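Local structure of cytosine deaminase (Klebsiella pneumoniae, 4R85) at residues 90-103 with 126-138. The protein probably catalyses the hydrolytic deamination of cytosine and 5-methylcytosine, and binds iron(II) and 5-methylcytosine in an amidohydrolase-fold active site. Numbering follows the deposited sequence.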
loop_
_atom_site.group_PDB
_atom_site.type_symbol
_atom_site.label_atom_id
_atom_site.label_comp_id
_atom_site.label_asym_id
_atom_site.label_seq_id
_atom_site.Cartn_x
_atom_site.Cartn_y
_atom_site.Cartn_z
ATOM N N ILE A 90 -8.291 -19.010 -24.341
ATOM C CA ILE A 90 -6.931 -19.332 -23.925
ATOM C C ILE A 90 -6.260 -20.237 -24.948
ATOM O O ILE A 90 -6.843 -21.232 -25.385
ATOM C CB ILE A 90 -6.899 -20.061 -22.578
ATOM C CG1 ILE A 90 -7.371 -19.145 -21.458
ATOM C CG2 ILE A 90 -5.490 -20.560 -22.271
ATOM C CD1 ILE A 90 -7.328 -19.822 -20.113
ATOM N N THR A 91 -5.042 -19.880 -25.345
ATOM C CA THR A 91 -4.197 -20.778 -26.122
ATOM C C THR A 91 -2.860 -20.897 -25.393
ATOM O O THR A 91 -2.527 -20.034 -24.567
ATOM C CB THR A 91 -3.936 -20.249 -27.531
ATOM O OG1 THR A 91 -3.098 -19.092 -27.451
ATOM C CG2 THR A 91 -5.249 -19.904 -28.250
ATOM N N PRO A 92 -2.096 -21.965 -25.681
ATOM C CA PRO A 92 -0.756 -22.092 -25.093
ATOM C C PRO A 92 0.147 -20.902 -25.426
ATOM O O PRO A 92 0.857 -20.425 -24.548
ATOM C CB PRO A 92 -0.213 -23.371 -25.734
ATOM C CG PRO A 92 -1.443 -24.180 -26.050
ATOM C CD PRO A 92 -2.475 -23.166 -26.455
ATOM N N GLU A 93 0.118 -20.418 -26.664
ATOM C CA GLU A 93 0.982 -19.297 -27.029
ATOM C C GLU A 93 0.571 -17.989 -26.339
ATOM O O GLU A 93 1.421 -17.196 -25.927
ATOM C CB GLU A 93 1.044 -19.114 -28.543
ATOM C CG GLU A 93 2.122 -18.143 -28.985
ATOM C CD GLU A 93 3.445 -18.379 -28.265
ATOM O OE1 GLU A 93 3.958 -19.522 -28.296
ATOM O OE2 GLU A 93 3.966 -17.419 -27.659
ATOM N N ASP A 94 -0.734 -17.775 -26.219
ATOM C CA ASP A 94 -1.280 -16.641 -25.467
ATOM C C ASP A 94 -0.819 -16.691 -24.006
ATOM O O ASP A 94 -0.358 -15.692 -23.443
ATOM C CB ASP A 94 -2.816 -16.673 -25.562
ATOM C CG ASP A 94 -3.504 -15.813 -24.511
ATOM O OD1 ASP A 94 -3.192 -14.608 -24.420
ATOM O OD2 ASP A 94 -4.374 -16.350 -23.787
ATOM N N THR A 95 -0.934 -17.863 -23.397
ATOM C CA THR A 95 -0.566 -18.023 -21.997
ATOM C C THR A 95 0.922 -17.773 -21.814
ATOM O O THR A 95 1.338 -17.055 -20.903
ATOM C CB THR A 95 -0.932 -19.425 -21.506
ATOM O OG1 THR A 95 -2.344 -19.612 -21.658
ATOM C CG2 THR A 95 -0.537 -19.625 -20.030
ATOM N N ARG A 96 1.718 -18.358 -22.700
ATOM C CA ARG A 96 3.167 -18.221 -22.630
ATOM C C ARG A 96 3.613 -16.762 -22.643
ATOM O O ARG A 96 4.440 -16.352 -21.824
ATOM C CB ARG A 96 3.818 -18.962 -23.792
ATOM C CG ARG A 96 5.310 -18.755 -23.892
ATOM C CD ARG A 96 5.867 -19.505 -25.097
ATOM N NE ARG A 96 7.286 -19.232 -25.270
ATOM C CZ ARG A 96 7.758 -18.230 -26.000
ATOM N NH1 ARG A 96 6.916 -17.421 -26.632
ATOM N NH2 ARG A 96 9.066 -18.038 -26.104
ATOM N N GLN A 97 3.056 -15.984 -23.570
ATOM C CA GLN A 97 3.446 -14.586 -23.724
ATOM C C GLN A 97 3.114 -13.739 -22.498
ATOM O O GLN A 97 3.951 -12.954 -22.034
ATOM C CB GLN A 97 2.820 -13.992 -24.988
ATOM C CG GLN A 97 3.392 -14.594 -26.267
ATOM C CD GLN A 97 2.574 -14.251 -27.489
ATOM O OE1 GLN A 97 1.437 -13.786 -27.378
ATOM N NE2 GLN A 97 3.143 -14.482 -28.672
ATOM N N ARG A 98 1.904 -13.904 -21.973
ATOM C CA ARG A 98 1.491 -13.183 -20.765
ATOM C C ARG A 98 2.286 -13.616 -19.533
ATOM O O ARG A 98 2.695 -12.787 -18.714
ATOM C CB ARG A 98 -0.008 -13.370 -20.509
ATOM C CG ARG A 98 -0.895 -12.706 -21.559
ATOM C CD ARG A 98 -2.394 -12.876 -21.245
ATOM N NE ARG A 98 -2.863 -14.242 -21.485
ATOM C CZ ARG A 98 -3.002 -15.174 -20.543
ATOM N NH1 ARG A 98 -2.705 -14.911 -19.277
ATOM N NH2 ARG A 98 -3.429 -16.387 -20.871
ATOM N N ALA A 99 2.502 -14.919 -19.399
ATOM C CA ALA A 99 3.253 -15.443 -18.261
ATOM C C ALA A 99 4.687 -14.918 -18.271
ATOM O O ALA A 99 5.221 -14.507 -17.239
ATOM C CB ALA A 99 3.233 -16.965 -18.267
ATOM N N LEU A 100 5.304 -14.919 -19.447
ATOM C CA LEU A 100 6.681 -14.462 -19.574
ATOM C C LEU A 100 6.823 -12.982 -19.257
ATOM O O LEU A 100 7.781 -12.579 -18.611
ATOM C CB LEU A 100 7.231 -14.773 -20.966
ATOM C CG LEU A 100 7.564 -16.250 -21.170
ATOM C CD1 LEU A 100 8.045 -16.474 -22.588
ATOM C CD2 LEU A 100 8.607 -16.717 -20.149
ATOM N N LYS A 101 5.861 -12.174 -19.695
ATOM C CA LYS A 101 5.872 -10.749 -19.374
ATOM C C LYS A 101 5.790 -10.497 -17.869
ATOM O O LYS A 101 6.495 -9.645 -17.322
ATOM C CB LYS A 101 4.726 -10.039 -20.085
ATOM C CG LYS A 101 4.601 -8.571 -19.726
ATOM C CD LYS A 101 3.728 -7.840 -20.737
ATOM C CE LYS A 101 3.367 -6.441 -20.256
ATOM N NZ LYS A 101 2.602 -5.706 -21.312
ATOM N N THR A 102 4.925 -11.243 -17.196
ATOM C CA THR A 102 4.725 -11.063 -15.764
ATOM C C THR A 102 5.928 -11.601 -14.976
ATOM O O THR A 102 6.340 -11.027 -13.966
ATOM C CB THR A 102 3.397 -11.707 -15.323
ATOM O OG1 THR A 102 2.315 -10.939 -15.861
ATOM C CG2 THR A 102 3.260 -11.720 -13.807
ATOM N N ILE A 103 6.510 -12.687 -15.464
ATOM C CA ILE A 103 7.750 -13.186 -14.890
ATOM C C ILE A 103 8.858 -12.126 -15.007
ATOM O O ILE A 103 9.637 -11.931 -14.068
ATOM C CB ILE A 103 8.168 -14.516 -15.547
ATOM C CG1 ILE A 103 7.253 -15.645 -15.051
ATOM C CG2 ILE A 103 9.620 -14.836 -15.226
ATOM C CD1 ILE A 103 7.397 -16.936 -15.829
ATOM N N ALA A 126 -4.622 -26.331 -21.521
ATOM C CA ALA A 126 -3.752 -25.523 -22.372
ATOM C C ALA A 126 -2.758 -24.666 -21.581
ATOM O O ALA A 126 -1.562 -24.645 -21.896
ATOM C CB ALA A 126 -4.592 -24.646 -23.298
ATOM N N ALA A 127 -3.245 -23.953 -20.569
ATOM C CA ALA A 127 -2.373 -23.108 -19.760
ATOM C C ALA A 127 -1.340 -23.948 -19.009
ATOM O O ALA A 127 -0.190 -23.536 -18.849
ATOM C CB ALA A 127 -3.184 -22.278 -18.772
ATOM N N LEU A 128 -1.763 -25.106 -18.511
ATOM C CA LEU A 128 -0.834 -25.973 -17.785
ATOM C C LEU A 128 0.303 -26.393 -18.713
ATOM O O LEU A 128 1.474 -26.339 -18.344
ATOM C CB LEU A 128 -1.559 -27.201 -17.239
ATOM C CG LEU A 128 -0.669 -28.200 -16.498
ATOM C CD1 LEU A 128 -0.020 -27.550 -15.274
ATOM C CD2 LEU A 128 -1.493 -29.399 -16.093
ATOM N N GLN A 129 -0.053 -26.798 -19.925
ATOM C CA GLN A 129 0.938 -27.173 -20.928
ATOM C C GLN A 129 1.920 -26.037 -21.159
ATOM O O GLN A 129 3.136 -26.245 -21.170
ATOM C CB GLN A 129 0.250 -27.547 -22.241
ATOM C CG GLN A 129 -0.549 -28.834 -22.155
ATOM C CD GLN A 129 -1.363 -29.116 -23.409
ATOM O OE1 GLN A 129 -0.979 -28.728 -24.519
ATOM N NE2 GLN A 129 -2.499 -29.789 -23.234
ATOM N N ALA A 130 1.391 -24.831 -21.330
ATOM C CA ALA A 130 2.247 -23.675 -21.591
ATOM C C ALA A 130 3.177 -23.399 -20.404
ATOM O O ALA A 130 4.364 -23.131 -20.586
ATOM C CB ALA A 130 1.408 -22.441 -21.914
ATOM N N LEU A 131 2.639 -23.477 -19.196
ATOM C CA LEU A 131 3.420 -23.127 -18.010
ATOM C C LEU A 131 4.472 -24.178 -17.641
ATOM O O LEU A 131 5.522 -23.835 -17.104
ATOM C CB LEU A 131 2.509 -22.768 -16.829
ATOM C CG LEU A 131 1.875 -21.390 -17.065
ATOM C CD1 LEU A 131 0.661 -21.159 -16.196
ATOM C CD2 LEU A 131 2.888 -20.294 -16.837
ATOM N N LEU A 132 4.201 -25.443 -17.947
ATOM C CA LEU A 132 5.218 -26.480 -17.779
ATOM C C LEU A 132 6.415 -26.208 -18.687
ATOM O O LEU A 132 7.560 -26.425 -18.290
ATOM C CB LEU A 132 4.647 -27.880 -18.044
ATOM C CG LEU A 132 3.705 -28.430 -16.962
ATOM C CD1 LEU A 132 2.914 -29.617 -17.496
ATOM C CD2 LEU A 132 4.487 -28.842 -15.726
ATOM N N ALA A 133 6.156 -25.724 -19.899
ATOM C CA ALA A 133 7.244 -25.350 -20.798
ATOM C C ALA A 133 7.943 -24.080 -20.316
ATOM O O ALA A 133 9.172 -23.980 -20.379
ATOM C CB ALA A 133 6.738 -25.174 -22.220
ATOM N N VAL A 134 7.152 -23.121 -19.843
ATOM C CA VAL A 134 7.664 -21.846 -19.337
ATOM C C VAL A 134 8.615 -22.082 -18.164
ATOM O O VAL A 134 9.609 -21.365 -17.988
ATOM C CB VAL A 134 6.500 -20.918 -18.902
ATOM C CG1 VAL A 134 6.956 -19.897 -17.864
ATOM C CG2 VAL A 134 5.879 -20.217 -20.116
ATOM N N LYS A 135 8.318 -23.109 -17.379
ATOM C CA LYS A 135 9.164 -23.485 -16.255
ATOM C C LYS A 135 10.590 -23.785 -16.721
ATOM O O LYS A 135 11.556 -23.476 -16.026
ATOM C CB LYS A 135 8.558 -24.684 -15.523
ATOM C CG LYS A 135 9.442 -25.290 -14.444
ATOM C CD LYS A 135 8.720 -26.454 -13.781
ATOM C CE LYS A 135 9.618 -27.183 -12.798
ATOM N NZ LYS A 135 8.902 -28.296 -12.117
ATOM N N GLN A 136 10.719 -24.367 -17.910
ATOM C CA GLN A 136 12.030 -24.650 -18.479
ATOM C C GLN A 136 12.609 -23.418 -19.164
ATOM O O GLN A 136 13.787 -23.108 -19.008
ATOM C CB GLN A 136 11.951 -25.812 -19.476
ATOM C CG GLN A 136 11.380 -27.094 -18.886
ATOM C CD GLN A 136 12.130 -27.545 -17.642
ATOM O OE1 GLN A 136 13.363 -27.575 -17.624
ATOM N NE2 GLN A 136 11.389 -27.890 -16.588
ATOM N N GLU A 137 11.766 -22.714 -19.914
ATOM C CA GLU A 137 12.197 -21.556 -20.689
ATOM C C GLU A 137 12.703 -20.420 -19.799
ATOM O O GLU A 137 13.650 -19.720 -20.159
ATOM C CB GLU A 137 11.050 -21.054 -21.574
ATOM C CG GLU A 137 11.400 -19.842 -22.428
ATOM C CD GLU A 137 10.308 -19.484 -23.427
ATOM O OE1 GLU A 137 9.161 -19.963 -23.266
ATOM O OE2 GLU A 137 10.601 -18.719 -24.374
ATOM N N ALA A 138 12.070 -20.240 -18.643
ATOM C CA ALA A 138 12.410 -19.120 -17.764
ATOM C C ALA A 138 13.310 -19.491 -16.580
ATOM O O ALA A 138 13.486 -18.690 -15.659
ATOM C CB ALA A 138 11.140 -18.414 -17.278
#
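R96 meets E137 at the edge of its guanidinium, while L100 CD1 lies over the centre of one face, 3.8 Å above the plane. Guanidinium and carboxylate planes are turned 22° apart, although the two side chains cross at about a right angle. R96 NE donates to E137 OE1 at 2.8 Å, on the syn lone pair and bent to 143°, with OE1 tilted somewhat out of the guanidinium plane; the second leg, R96 NH2 to E137 OE2, refines to a very short 2.4 Å, a value to treat as doubtful. R96 NH1 turns back to E93 OE2 at 3.1 Å, so carboxylates from both helices fix the rotation of the guanidinium. These are neighbouring helices on the outside of the amidohydrolase TIM barrel, joined through strand 111-119 and crossing at -48°; their axes approach to 8.2 Å. Small residues let them close up: A130 CB sits 3.4 Å from P92 O and also packs on T95 CB. T95 points CG2 anti to its own N, onto A127 and A130, while OG1 donates back to T91 O. A99 CB rests on L131 CD2 at 3.6 Å; L131 also touches V118 of the barrel strand. I103 CD1 and V134 CG1 meet tip to tip, 3.6 Å apart.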